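Local coordinates for dual specificity protein phosphatase 8 (Homo sapiens, PDB 4JMK) that probably removes phosphate from phosphotyrosine, phosphoserine and phosphothreonine in proteins and thereby restrains mitogen-activated protein kinases, its catalytic domain being the part represented here, at residues 51-56 against 61-66; 5-10 against 115-120; 13-18 against 38-43; 99-104 against 136-141. The protein carries 1 engineered substitution. All coordinates share one frame; numbering follows the deposited sequence.

Contact 1: 51-56 against 61-66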
loop_
_atom_site.group_PDB
_atom_site.type_symbol
_atom_site.label_atom_id
_atom_site.label_comp_id
_atom_site.label_asym_id
_atom_site.label_seq_id
_atom_site.Cartn_x
_atom_site.Cartn_y
_atom_site.Cartn_z
ATOM N N MET A 51 -5.458 -4.648 8.857
ATOM C CA MET A 51 -4.069 -4.572 9.313
ATOM C C MET A 51 -3.644 -3.123 9.438
ATOM O O MET A 51 -3.885 -2.328 8.530
ATOM C CB MET A 51 -3.133 -5.288 8.337
ATOM C CG MET A 51 -1.649 -5.090 8.682
ATOM S SD MET A 51 -0.558 -5.868 7.474
ATOM C CE MET A 51 1.034 -5.192 7.982
ATOM N N ARG A 52 -3.019 -2.775 10.560
ATOM C CA ARG A 52 -2.474 -1.426 10.738
ATOM C C ARG A 52 -0.959 -1.425 10.526
ATOM O O ARG A 52 -0.268 -2.317 11.014
ATOM C CB ARG A 52 -2.791 -0.889 12.141
ATOM C CG ARG A 52 -2.287 0.555 12.380
ATOM C CD ARG A 52 -2.750 1.158 13.727
ATOM N NE ARG A 52 -4.207 1.216 13.858
ATOM C CZ ARG A 52 -4.975 2.193 13.373
ATOM N NH1 ARG A 52 -4.437 3.218 12.712
ATOM N NH2 ARG A 52 -6.287 2.155 13.556
ATOM N N VAL A 53 -0.467 -0.436 9.781
ATOM C CA VAL A 53 0.964 -0.110 9.749
ATOM C C VAL A 53 1.112 1.214 10.493
ATOM O O VAL A 53 0.822 2.281 9.939
ATOM C CB VAL A 53 1.490 0.043 8.316
ATOM C CG1 VAL A 53 2.978 0.441 8.330
ATOM C CG2 VAL A 53 1.302 -1.247 7.563
ATOM N N PRO A 54 1.522 1.141 11.768
ATOM C CA PRO A 54 1.447 2.278 12.687
ATOM C C PRO A 54 2.561 3.297 12.454
ATOM O O PRO A 54 3.521 3.357 13.223
ATOM C CB PRO A 54 1.586 1.614 14.064
ATOM C CG PRO A 54 2.452 0.419 13.809
ATOM C CD PRO A 54 2.088 -0.060 12.414
ATOM N N ILE A 55 2.424 4.104 11.406
ATOM C CA ILE A 55 3.459 5.083 11.072
ATOM C C ILE A 55 2.907 6.491 10.846
ATOM O O ILE A 55 1.793 6.664 10.348
ATOM C CB ILE A 55 4.252 4.653 9.816
ATOM C CG1 ILE A 55 3.314 4.513 8.608
ATOM C CG2 ILE A 55 4.999 3.353 10.077
ATOM C CD1 ILE A 55 4.018 4.172 7.302
ATOM N N ASN A 56 3.713 7.488 11.204
ATOM C CA ASN A 56 3.405 8.896 10.977
ATOM C C ASN A 56 3.972 9.355 9.627
ATOM O O ASN A 56 4.913 8.749 9.121
ATOM C CB ASN A 56 4.024 9.713 12.122
ATOM C CG ASN A 56 3.552 11.155 12.148
ATOM O OD1 ASN A 56 4.346 12.084 11.988
ATOM N ND2 ASN A 56 2.257 11.349 12.359
ATOM N N GLU A 61 10.251 8.862 9.899
ATOM C CA GLU A 61 9.501 7.642 10.142
ATOM C C GLU A 61 10.024 6.519 9.258
ATOM O O GLU A 61 10.542 6.730 8.156
ATOM C CB GLU A 61 8.004 7.854 9.916
ATOM C CG GLU A 61 7.143 6.638 10.208
ATOM C CD GLU A 61 7.022 6.334 11.690
ATOM O OE1 GLU A 61 6.073 6.845 12.315
ATOM O OE2 GLU A 61 7.861 5.580 12.229
ATOM N N LYS A 62 9.870 5.305 9.753
ATOM C CA LYS A 62 10.500 4.174 9.128
ATOM C C LYS A 62 9.443 3.140 8.659
ATOM O O LYS A 62 8.677 2.581 9.463
ATOM C CB LYS A 62 11.526 3.638 10.124
ATOM C CG LYS A 62 12.709 2.929 9.523
ATOM C CD LYS A 62 13.018 1.710 10.387
ATOM C CE LYS A 62 11.712 1.063 10.857
ATOM N NZ LYS A 62 10.679 0.924 9.772
ATOM N N LEU A 63 9.379 2.915 7.351
ATOM C CA LEU A 63 8.328 2.105 6.735
ATOM C C LEU A 63 8.903 0.750 6.287
ATOM O O LEU A 63 8.166 -0.219 6.100
ATOM C CB LEU A 63 7.773 2.868 5.522
ATOM C CG LEU A 63 6.783 2.237 4.540
ATOM C CD1 LEU A 63 5.590 1.636 5.257
ATOM C CD2 LEU A 63 6.320 3.271 3.511
ATOM N N LEU A 64 10.221 0.690 6.114
ATOM C CA LEU A 64 10.898 -0.470 5.497
ATOM C C LEU A 64 10.529 -1.910 5.942
ATOM O O LEU A 64 10.193 -2.754 5.079
ATOM C CB LEU A 64 12.422 -0.294 5.522
ATOM C CG LEU A 64 13.118 -0.035 4.194
ATOM C CD1 LEU A 64 14.608 0.193 4.428
ATOM C CD2 LEU A 64 12.894 -1.200 3.243
ATOM N N PRO A 65 10.580 -2.204 7.267
ATOM C CA PRO A 65 10.276 -3.522 7.817
ATOM C C PRO A 65 8.812 -3.808 7.880
ATOM O O PRO A 65 8.472 -4.864 8.390
ATOM C CB PRO A 65 10.763 -3.422 9.258
ATOM C CG PRO A 65 10.535 -2.023 9.573
ATOM C CD PRO A 65 11.012 -1.327 8.343
ATOM N N TRP A 66 7.956 -2.897 7.430
ATOM C CA TRP A 66 6.523 -3.187 7.358
ATOM C C TRP A 66 6.133 -3.591 5.955
ATOM O O TRP A 66 5.019 -4.048 5.739
ATOM C CB TRP A 66 5.709 -1.950 7.748
ATOM C CG TRP A 66 5.772 -1.634 9.205
ATOM C CD1 TRP A 66 6.451 -0.607 9.800
ATOM C CD2 TRP A 66 5.111 -2.342 10.260
ATOM N NE1 TRP A 66 6.260 -0.640 11.164
ATOM C CE2 TRP A 66 5.442 -1.698 11.472
ATOM C CE3 TRP A 66 4.275 -3.462 10.299
ATOM C CZ2 TRP A 66 4.956 -2.136 12.710
ATOM C CZ3 TRP A 66 3.800 -3.897 11.525
ATOM C CH2 TRP A 66 4.141 -3.235 12.713
HETATM O O HOH W 1 4.638 5.791 14.590
#

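Contact 2: 5-10 against 115-120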
loop_
_atom_site.group_PDB
_atom_site.type_symbol
_atom_site.label_atom_id
_atom_site.label_comp_id
_atom_site.label_asym_id
_atom_site.label_seq_id
_atom_site.Cartn_x
_atom_site.Cartn_y
_atom_site.Cartn_z
ATOM N N ARG A 5 -8.619 2.751 -8.090
ATOM C CA ARG A 5 -8.326 1.341 -8.313
ATOM C C ARG A 5 -6.928 1.218 -8.934
ATOM O O ARG A 5 -6.681 1.729 -10.029
ATOM C CB ARG A 5 -9.376 0.736 -9.239
ATOM C CG ARG A 5 -9.324 -0.785 -9.350
ATOM C CD ARG A 5 -10.257 -1.287 -10.453
ATOM N NE ARG A 5 -9.624 -1.250 -11.774
ATOM C CZ ARG A 5 -9.859 -0.329 -12.710
ATOM N NH1 ARG A 5 -10.724 0.653 -12.486
ATOM N NH2 ARG A 5 -9.227 -0.394 -13.877
ATOM N N ILE A 6 -6.006 0.551 -8.243
ATOM C CA ILE A 6 -4.642 0.398 -8.772
ATOM C C ILE A 6 -4.502 -0.909 -9.576
ATOM O O ILE A 6 -4.001 -0.907 -10.709
ATOM C CB ILE A 6 -3.580 0.447 -7.642
ATOM C CG1 ILE A 6 -3.692 1.764 -6.864
ATOM C CG2 ILE A 6 -2.172 0.286 -8.211
ATOM C CD1 ILE A 6 -3.443 3.017 -7.724
ATOM N N LEU A 7 -4.936 -2.013 -8.966
ATOM C CA LEU A 7 -5.027 -3.325 -9.620
ATOM C C LEU A 7 -6.426 -3.845 -9.308
ATOM O O LEU A 7 -7.094 -3.275 -8.450
ATOM C CB LEU A 7 -3.969 -4.271 -9.049
ATOM C CG LEU A 7 -2.511 -3.799 -9.120
ATOM C CD1 LEU A 7 -1.608 -4.835 -8.452
ATOM C CD2 LEU A 7 -2.076 -3.592 -10.566
ATOM N N PRO A 8 -6.882 -4.920 -9.990
ATOM C CA PRO A 8 -8.255 -5.359 -9.706
ATOM C C PRO A 8 -8.499 -5.674 -8.227
ATOM O O PRO A 8 -9.624 -5.504 -7.754
ATOM C CB PRO A 8 -8.408 -6.627 -10.572
ATOM C CG PRO A 8 -7.511 -6.397 -11.727
ATOM C CD PRO A 8 -6.306 -5.637 -11.146
ATOM N N HIS A 9 -7.471 -6.102 -7.498
ATOM C CA HIS A 9 -7.656 -6.418 -6.084
ATOM C C HIS A 9 -7.112 -5.319 -5.177
ATOM O O HIS A 9 -7.176 -5.432 -3.964
ATOM C CB HIS A 9 -6.999 -7.754 -5.730
ATOM C CG HIS A 9 -5.523 -7.799 -5.999
ATOM N ND1 HIS A 9 -4.995 -7.710 -7.274
ATOM C CD2 HIS A 9 -4.466 -7.943 -5.163
ATOM C CE1 HIS A 9 -3.678 -7.791 -7.204
ATOM N NE2 HIS A 9 -3.330 -7.937 -5.938
ATOM N N LEU A 10 -6.568 -4.252 -5.753
ATOM C CA LEU A 10 -5.867 -3.261 -4.916
ATOM C C LEU A 10 -6.304 -1.820 -5.182
ATOM O O LEU A 10 -6.116 -1.287 -6.298
ATOM C CB LEU A 10 -4.342 -3.402 -5.120
ATOM C CG LEU A 10 -3.463 -2.383 -4.387
ATOM C CD1 LEU A 10 -3.566 -2.591 -2.885
ATOM C CD2 LEU A 10 -2.020 -2.531 -4.849
ATOM N N TYR A 115 6.667 3.613 -9.263
ATOM C CA TYR A 115 6.237 4.955 -8.848
ATOM C C TYR A 115 5.382 5.569 -9.953
ATOM O O TYR A 115 4.293 6.097 -9.698
ATOM C CB TYR A 115 7.481 5.808 -8.561
ATOM C CG TYR A 115 7.278 7.234 -8.078
ATOM C CD1 TYR A 115 6.044 7.696 -7.639
ATOM C CD2 TYR A 115 8.352 8.130 -8.079
ATOM C CE1 TYR A 115 5.889 9.017 -7.198
ATOM C CE2 TYR A 115 8.204 9.442 -7.651
ATOM C CZ TYR A 115 6.974 9.874 -7.210
ATOM O OH TYR A 115 6.833 11.181 -6.782
ATOM N N ARG A 116 5.866 5.488 -11.190
ATOM C CA ARG A 116 5.128 6.049 -12.320
ATOM C C ARG A 116 3.787 5.321 -12.533
ATOM O O ARG A 116 2.781 5.952 -12.881
ATOM C CB ARG A 116 5.995 5.986 -13.587
ATOM C CG ARG A 116 5.449 6.740 -14.792
ATOM C CD ARG A 116 6.385 6.557 -15.988
ATOM N NE ARG A 116 6.610 5.138 -16.260
ATOM C CZ ARG A 116 7.525 4.660 -17.097
ATOM N NH1 ARG A 116 8.322 5.488 -17.761
ATOM N NH2 ARG A 116 7.643 3.349 -17.269
ATOM N N PHE A 117 3.770 4.003 -12.323
ATOM C CA PHE A 117 2.538 3.215 -12.479
ATOM C C PHE A 117 1.442 3.721 -11.531
ATOM O O PHE A 117 0.281 3.914 -11.932
ATOM C CB PHE A 117 2.817 1.726 -12.231
ATOM C CG PHE A 117 1.632 0.817 -12.486
ATOM C CD1 PHE A 117 1.549 0.072 -13.661
ATOM C CD2 PHE A 117 0.624 0.684 -11.548
ATOM C CE1 PHE A 117 0.472 -0.779 -13.889
ATOM C CE2 PHE A 117 -0.462 -0.165 -11.761
ATOM C CZ PHE A 117 -0.547 -0.890 -12.931
ATOM N N VAL A 118 1.804 3.937 -10.271
ATOM C CA VAL A 118 0.818 4.387 -9.300
ATOM C C VAL A 118 0.476 5.846 -9.537
ATOM O O VAL A 118 -0.693 6.248 -9.463
ATOM C CB VAL A 118 1.313 4.176 -7.875
ATOM C CG1 VAL A 118 0.270 4.696 -6.860
ATOM C CG2 VAL A 118 1.585 2.687 -7.660
ATOM N N LYS A 119 1.503 6.632 -9.843
ATOM C CA LYS A 119 1.336 8.068 -10.084
ATOM C C LYS A 119 0.409 8.346 -11.274
ATOM O O LYS A 119 -0.408 9.271 -11.235
ATOM C CB LYS A 119 2.712 8.703 -10.308
ATOM C CG LYS A 119 2.696 10.174 -10.674
ATOM C CD LYS A 119 2.520 11.045 -9.453
ATOM C CE LYS A 119 2.769 12.520 -9.781
ATOM N NZ LYS A 119 2.336 13.355 -8.641
ATOM N N ASP A 120 0.536 7.549 -12.334
ATOM C CA ASP A 120 -0.353 7.678 -13.491
ATOM C C ASP A 120 -1.828 7.484 -13.137
ATOM O O ASP A 120 -2.694 8.114 -13.731
ATOM C CB ASP A 120 0.019 6.669 -14.585
ATOM C CG ASP A 120 1.280 7.041 -15.320
ATOM O OD1 ASP A 120 1.858 6.144 -15.972
ATOM O OD2 ASP A 120 1.710 8.215 -15.245
#

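Contact 3: 13-18 against 38-43. With SO4 (sulfate ion), chain D.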
loop_
_atom_site.group_PDB
_atom_site.type_symbol
_atom_site.label_atom_id
_atom_site.label_comp_id
_atom_site.label_asym_id
_atom_site.label_seq_id
_atom_site.Cartn_x
_atom_site.Cartn_y
_atom_site.Cartn_z
ATOM N N GLY A 13 -6.538 4.901 -1.273
ATOM C CA GLY A 13 -7.470 5.965 -0.934
ATOM C C GLY A 13 -7.156 6.694 0.352
ATOM O O GLY A 13 -6.071 6.527 0.920
ATOM N N SER A 14 -8.117 7.509 0.801
ATOM C CA SER A 14 -7.950 8.390 1.959
ATOM C C SER A 14 -8.765 7.900 3.145
ATOM O O SER A 14 -9.581 6.979 3.013
ATOM C CB SER A 14 -8.435 9.795 1.614
ATOM O OG SER A 14 -9.837 9.793 1.380
ATOM N N GLN A 15 -8.564 8.535 4.297
ATOM C CA GLN A 15 -9.410 8.259 5.455
ATOM C C GLN A 15 -10.885 8.496 5.121
ATOM O O GLN A 15 -11.746 7.688 5.477
ATOM C CB GLN A 15 -8.996 9.124 6.661
ATOM C CG GLN A 15 -9.989 9.022 7.825
ATOM C CD GLN A 15 -9.516 9.756 9.060
ATOM O OE1 GLN A 15 -8.431 9.488 9.576
ATOM N NE2 GLN A 15 -10.324 10.693 9.536
ATOM N N LYS A 16 -11.179 9.593 4.425
ATOM C CA LYS A 16 -12.560 9.868 4.033
ATOM C C LYS A 16 -13.149 8.774 3.147
ATOM O O LYS A 16 -14.322 8.452 3.288
ATOM C CB LYS A 16 -12.702 11.236 3.352
ATOM C CG LYS A 16 -12.426 12.416 4.278
ATOM C CD LYS A 16 -12.953 13.731 3.703
ATOM C CE LYS A 16 -12.330 14.939 4.410
ATOM N NZ LYS A 16 -12.964 16.232 4.006
ATOM N N ASP A 17 -12.353 8.223 2.228
ATOM C CA ASP A 17 -12.792 7.078 1.424
ATOM C C ASP A 17 -13.161 5.864 2.283
ATOM O O ASP A 17 -14.264 5.315 2.160
ATOM C CB ASP A 17 -11.700 6.651 0.430
ATOM C CG ASP A 17 -11.460 7.672 -0.658
ATOM O OD1 ASP A 17 -12.409 8.405 -1.005
ATOM O OD2 ASP A 17 -10.321 7.732 -1.177
ATOM N N VAL A 18 -12.242 5.438 3.144
ATOM C CA VAL A 18 -12.392 4.165 3.850
ATOM C C VAL A 18 -13.525 4.210 4.884
ATOM O O VAL A 18 -14.083 3.174 5.251
ATOM C CB VAL A 18 -11.063 3.726 4.520
ATOM C CG1 VAL A 18 -10.822 4.509 5.812
ATOM C CG2 VAL A 18 -11.067 2.230 4.807
ATOM N N SER A 38 -3.306 7.327 13.596
ATOM C CA SER A 38 -4.472 8.079 14.068
ATOM C C SER A 38 -5.783 7.709 13.384
ATOM O O SER A 38 -6.847 7.884 13.968
ATOM C CB SER A 38 -4.223 9.581 13.924
ATOM O OG SER A 38 -3.878 9.902 12.588
ATOM N N CYS A 39 -5.719 7.200 12.154
ATOM C CA CYS A 39 -6.944 6.856 11.436
ATOM C C CYS A 39 -7.574 5.619 12.060
ATOM O O CYS A 39 -6.892 4.627 12.326
ATOM C CB CYS A 39 -6.678 6.603 9.948
ATOM S SG CYS A 39 -5.725 7.900 9.086
ATOM N N PRO A 40 -8.889 5.674 12.303
ATOM C CA PRO A 40 -9.597 4.552 12.931
ATOM C C PRO A 40 -9.922 3.441 11.933
ATOM O O PRO A 40 -10.066 3.712 10.729
ATOM C CB PRO A 40 -10.900 5.202 13.407
ATOM C CG PRO A 40 -11.156 6.293 12.389
ATOM C CD PRO A 40 -9.780 6.814 12.007
ATOM N N LYS A 41 -10.030 2.205 12.419
ATOM C CA LYS A 41 -10.638 1.132 11.631
ATOM C C LYS A 41 -12.114 1.469 11.495
ATOM O O LYS A 41 -12.721 1.942 12.460
ATOM C CB LYS A 41 -10.502 -0.226 12.337
ATOM C CG LYS A 41 -11.234 -1.375 11.620
ATOM C CD LYS A 41 -10.985 -2.759 12.242
ATOM C CE LYS A 41 -11.878 -3.019 13.447
ATOM N NZ LYS A 41 -13.321 -2.935 13.070
ATOM N N PRO A 42 -12.697 1.238 10.305
ATOM C CA PRO A 42 -14.139 1.469 10.167
ATOM C C PRO A 42 -14.868 0.387 10.941
ATOM O O PRO A 42 -14.399 -0.759 10.970
ATOM C CB PRO A 42 -14.389 1.279 8.664
ATOM C CG PRO A 42 -13.025 1.305 8.010
ATOM C CD PRO A 42 -12.091 0.768 9.046
ATOM N N ASP A 43 -15.987 0.732 11.562
ATOM C CA ASP A 43 -16.719 -0.220 12.395
ATOM C C ASP A 43 -17.207 -1.411 11.592
ATOM O O ASP A 43 -17.367 -2.519 12.130
ATOM C CB ASP A 43 -17.915 0.471 13.053
ATOM C CG ASP A 43 -17.514 1.287 14.256
ATOM O OD1 ASP A 43 -18.359 1.478 15.162
ATOM O OD2 ASP A 43 -16.347 1.731 14.296
HETATM S S SO4 D . -0.387 9.835 12.733
HETATM O O1 SO4 D . -1.142 10.157 13.938
HETATM O O2 SO4 D . 0.930 9.350 13.136
HETATM O O3 SO4 D . -0.240 11.050 11.931
HETATM O O4 SO4 D . -1.081 8.807 11.958
#

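Contact 4: 99-104 against 136-141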
loop_
_atom_site.group_PDB
_atom_site.type_symbol
_atom_site.label_atom_id
_atom_site.label_comp_id
_atom_site.label_asym_id
_atom_site.label_seq_id
_atom_site.Cartn_x
_atom_site.Cartn_y
_atom_site.Cartn_z
ATOM N N ALA A 99 1.619 0.863 -1.806
ATOM C CA ALA A 99 1.130 0.423 -3.116
ATOM C C ALA A 99 2.267 0.308 -4.123
ATOM O O ALA A 99 2.314 -0.651 -4.914
ATOM C CB ALA A 99 0.068 1.380 -3.635
ATOM N N ILE A 100 3.169 1.286 -4.108
ATOM C CA ILE A 100 4.314 1.266 -5.036
ATOM C C ILE A 100 5.194 0.061 -4.758
ATOM O O ILE A 100 5.577 -0.646 -5.687
ATOM C CB ILE A 100 5.145 2.578 -4.978
ATOM C CG1 ILE A 100 4.281 3.744 -5.466
ATOM C CG2 ILE A 100 6.395 2.466 -5.863
ATOM C CD1 ILE A 100 4.797 5.129 -5.076
ATOM N N ALA A 101 5.514 -0.182 -3.490
ATOM C CA ALA A 101 6.320 -1.355 -3.137
ATOM C C ALA A 101 5.649 -2.664 -3.571
ATOM O O ALA A 101 6.320 -3.604 -4.005
ATOM C CB ALA A 101 6.614 -1.370 -1.635
ATOM N N TYR A 102 4.327 -2.740 -3.442
ATOM C CA TYR A 102 3.626 -3.958 -3.829
ATOM C C TYR A 102 3.812 -4.253 -5.316
ATOM O O TYR A 102 4.024 -5.404 -5.718
ATOM C CB TYR A 102 2.129 -3.861 -3.501
ATOM C CG TYR A 102 1.393 -5.110 -3.917
ATOM C CD1 TYR A 102 1.383 -6.237 -3.101
ATOM C CD2 TYR A 102 0.735 -5.178 -5.138
ATOM C CE1 TYR A 102 0.724 -7.403 -3.500
ATOM C CE2 TYR A 102 0.073 -6.334 -5.539
ATOM C CZ TYR A 102 0.075 -7.434 -4.711
ATOM O OH TYR A 102 -0.576 -8.579 -5.106
ATOM N N ILE A 103 3.722 -3.215 -6.135
ATOM C CA ILE A 103 3.883 -3.385 -7.573
ATOM C C ILE A 103 5.313 -3.751 -7.904
ATOM O O ILE A 103 5.562 -4.614 -8.754
ATOM C CB ILE A 103 3.435 -2.124 -8.322
ATOM C CG1 ILE A 103 1.919 -1.990 -8.186
ATOM C CG2 ILE A 103 3.796 -2.184 -9.790
ATOM C CD1 ILE A 103 1.433 -0.651 -8.554
ATOM N N MET A 104 6.257 -3.118 -7.214
ATOM C CA MET A 104 7.672 -3.451 -7.405
ATOM C C MET A 104 7.957 -4.936 -7.194
ATOM O O MET A 104 8.555 -5.599 -8.036
ATOM C CB MET A 104 8.521 -2.675 -6.406
ATOM C CG MET A 104 8.744 -1.235 -6.750
ATOM S SD MET A 104 9.577 -0.374 -5.400
ATOM C CE MET A 104 11.158 -1.181 -5.509
ATOM N N LEU A 136 13.798 2.828 -2.644
ATOM C CA LEU A 136 15.087 2.499 -3.251
ATOM C C LEU A 136 15.806 1.405 -2.472
ATOM O O LEU A 136 16.350 0.472 -3.073
ATOM C CB LEU A 136 16.009 3.722 -3.339
ATOM C CG LEU A 136 16.057 4.528 -4.631
ATOM C CD1 LEU A 136 17.378 5.303 -4.768
ATOM C CD2 LEU A 136 15.840 3.641 -5.823
ATOM N N GLU A 137 15.843 1.532 -1.145
ATOM C CA GLU A 137 16.551 0.552 -0.308
ATOM C C GLU A 137 15.839 -0.788 -0.342
ATOM O O GLU A 137 16.479 -1.834 -0.296
ATOM C CB GLU A 137 16.664 1.020 1.147
ATOM C CG GLU A 137 18.009 1.621 1.530
ATOM C CD GLU A 137 19.180 0.757 1.123
ATOM O OE1 GLU A 137 19.815 1.081 0.108
ATOM O OE2 GLU A 137 19.475 -0.245 1.809
ATOM N N TYR A 138 14.513 -0.748 -0.416
ATOM C CA TYR A 138 13.728 -1.977 -0.502
ATOM C C TYR A 138 14.061 -2.700 -1.801
ATOM O O TYR A 138 14.285 -3.917 -1.810
ATOM C CB TYR A 138 12.233 -1.653 -0.404
ATOM C CG TYR A 138 11.323 -2.870 -0.394
ATOM C CD1 TYR A 138 11.442 -3.841 0.595
ATOM C CD2 TYR A 138 10.335 -3.037 -1.367
ATOM C CE1 TYR A 138 10.607 -4.960 0.609
ATOM C CE2 TYR A 138 9.496 -4.154 -1.362
ATOM C CZ TYR A 138 9.644 -5.104 -0.368
ATOM O OH TYR A 138 8.819 -6.209 -0.338
ATOM N N GLU A 139 14.132 -1.950 -2.900
ATOM C CA GLU A 139 14.461 -2.552 -4.187
ATOM C C GLU A 139 15.844 -3.181 -4.140
ATOM O O GLU A 139 16.075 -4.268 -4.690
ATOM C CB GLU A 139 14.435 -1.500 -5.294
ATOM C CG GLU A 139 14.754 -2.044 -6.675
ATOM C CD GLU A 139 14.088 -3.383 -6.970
ATOM O OE1 GLU A 139 12.897 -3.580 -6.630
ATOM O OE2 GLU A 139 14.775 -4.248 -7.550
ATOM N N ARG A 140 16.768 -2.490 -3.485
ATOM C CA ARG A 140 18.139 -2.966 -3.445
ATOM C C ARG A 140 18.171 -4.313 -2.743
ATOM O O ARG A 140 18.873 -5.229 -3.173
ATOM C CB ARG A 140 19.039 -1.953 -2.736
ATOM C CG ARG A 140 20.510 -2.202 -3.002
ATOM C CD ARG A 140 21.349 -1.081 -2.451
ATOM N NE ARG A 140 21.355 -1.091 -0.996
ATOM C CZ ARG A 140 22.167 -1.846 -0.262
ATOM N NH1 ARG A 140 23.035 -2.669 -0.847
ATOM N NH2 ARG A 140 22.113 -1.776 1.058
ATOM N N SER A 141 17.375 -4.439 -1.685
ATOM C CA SER A 141 17.328 -5.661 -0.890
ATOM C C SER A 141 16.649 -6.829 -1.617
ATOM O O SER A 141 17.044 -7.986 -1.454
ATOM C CB SER A 141 16.664 -5.390 0.468
ATOM O OG SER A 141 15.258 -5.573 0.423
#

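Contact 1: 51-56 against 61-66
Val-53 and Pro-54 lie over the same face of the Trp-66 indole, one on each ring. Val-53 CG1 sits 3.9 Å from the centroid of the five-membered ring and Pro-54 CD 3.8 Å from that of the six-membered ring, both near enough to the ring normals to count as CH-pi contacts. The valine and tryptophan side chains run antiparallel, whereas the proline lies across the indole. Deeper in, the ends of Ile-55 and Leu-63 meet, with 3.6 Å between their CD1 atoms. Glu-61 lies aslant Ile-55, its CG 3.5 Å from Ile-55 CB. A bend at chi2 (72°) brings the carboxylate between two backbone amides, Asn-56 N across the contact and Lys-62 N next in the chain. Glu-61 OE1 accepts from Asn-56 N at 2.7 Å. The N-H points almost straight at the oxygen (176°), arriving on its anti side and 24° out of the carboxylate plane. OE2 takes Lys-62 N through its anti lone pair, so two backbone bonds fix the rotation of the group. With an alanine in place of Glu-61, the Asn-56 and Lys-62 amides would probably both lose an acceptor, and the tie across the loop would go with them. Ile-55 O accepts a hydrogen bond from Arg-94 NH1, outside the two segments. The two segments bracket the loop leaving strand 50-52, which in dual specificity phosphatases typically carries the general acid beside the phosphate-binding site.

Contact 2: 5-10 against 115-120
A classic beta bulge in the first hairpin, where Ile-6 and Leu-7 both face Leu-10, rests on Phe-117 and Val-118 of helix 111-121. The bulge is defined by Leu-10 O, which accepts from Ile-6 N at 2.7 Å and also from Leu-7 N; a type I turn from Leu-7 to Leu-10 closes the hairpin. Across the contact there is no hydrogen bond, and much of the packing falls on the far end of the Phe-117 ring. With chi1 at -175°, the Phe-117 ring extends away from its own amide and out from the helix toward the bulge. Ile-6 CG2 meets it at the edge, in plane, 4.0 Å from Phe-117 CE2. Ile-6 O is at the edge too, 3.8 Å from Phe-117 CE2. Leu-7 runs roughly perpendicular to the Phe-117 side chain and brings CD2 obliquely to the ring, 3.9 Å from Phe-117 CZ. The other branch of Ile-6 reaches the helix separately, CD1 lying 4.2 Å from Val-118 CG1. Arg-121 makes a cation-pi contact with the Phe-117 ring. Replacing Phe-117 with an alanine would probably open a gap beside Ile-6 and Leu-7 and leave Arg-121 without that partner. Ile-103 of helix 94-107 touches Ile-6, Phe-117 and Val-118, completing an apolar layer of the kind that joins helices to the edge of the central sheet in this alpha/beta phosphatase fold.

Contact 3: 13-18 against 38-43
The Gln-15 amide is approached over its flat side by Pro-40, whose CD stands 4.2 Å from Gln-15 CD, while Cys-39 comes up to the oxygen end. Gln-15 OE1 lies 3.2 Å from Cys-39 SG and 3.4 Å from Cys-39 CB. Extension of the glutamine, with chi1 at 171° and chi2 at 174°, carries the amide from the helix across to the 38-43 loop. Further along, the Pro-42 ring crosses Val-18 at about a right angle. Pro-42 CG is 3.9 Å from Val-18 CG2 and closer still, 3.5 Å, to Val-18 O, a buried carbonyl oxygen for which the model provides no hydrogen-bond partner. The short helix 15-18 that presents Gln-15 and Val-18 opens with a capping box: Ser-14 OG accepts from Asp-17 N at 3.1 Å, and Asp-17 OD2 accepts in return from Ser-14 N, which stands above the carboxylate plane. His-87 of strand 83-87 touches both Val-18 and Cys-39, whose side chain is about 5 Å from that of Ser-88, the engineered substitute at the predicted phosphocysteine position. At the start of the loop, Ser-38 N donates to sulfate O4 at 3.1 Å; Asn-37 N and Arg-94 NH1 bind the same ion, which probably came from the crystallisation liquor.

Contact 4: 99-104 against 136-141
Ala-101 and Tyr-138 provide the plain apolar contact between the two helices, the alanine CB lying 4.0 Å from Tyr-138 CE2 on an oblique approach to the ring. The second contact is of mixed character: the Met-104 methyl presses tightly against the bent Glu-139 side chain, crossing it at a slant. Met-104 CE is 3.3 Å from Glu-139 CB and 3.2 Å from Glu-139 OE1, close spacings reached through the turn of the thioether at chi3 (68°). No hydrogen bond spans the segments. Polar bonding stays within 136-141, where a side-on salt bridge joins Arg-140 to Glu-137 through NE and NH2, one nitrogen to each carboxylate oxygen; NE to OE1 is 2.9 Å, and both partners lie close to the guanidinium plane. Ser-141 OG donates to Tyr-138 O. Tyr-138 OH bonds to Asp-68, so the ring packed on Ala-101 of helix 94-107 also ties helix 129-148 to helix 67-79, while Met-104 touches Ala-114 of helix 111-121.

How the contacts relate
Contacts 3 and 4 are the more buried, contacts 1 and 2 only partly so. Contact 4 joins two helices and contact 2 a strand bulge to a helix, both without a hydrogen bond between segments; they meet at Ile-103 and through a probable bond from His-9 to Tyr-102, so helix 94-107 serves both. Contacts 1 and 3 instead lie in loops near the predicted catalytic position. Of the four, only contact 1 has a clear hydrogen bond across its segments, while contact 3 pairs apolar with close polar packing and has the sulfate site at its edge. Arg-52 links these two by bonding to Cys-39 O. Leu-64 of contact 1 packs on Tyr-138 of contact 4.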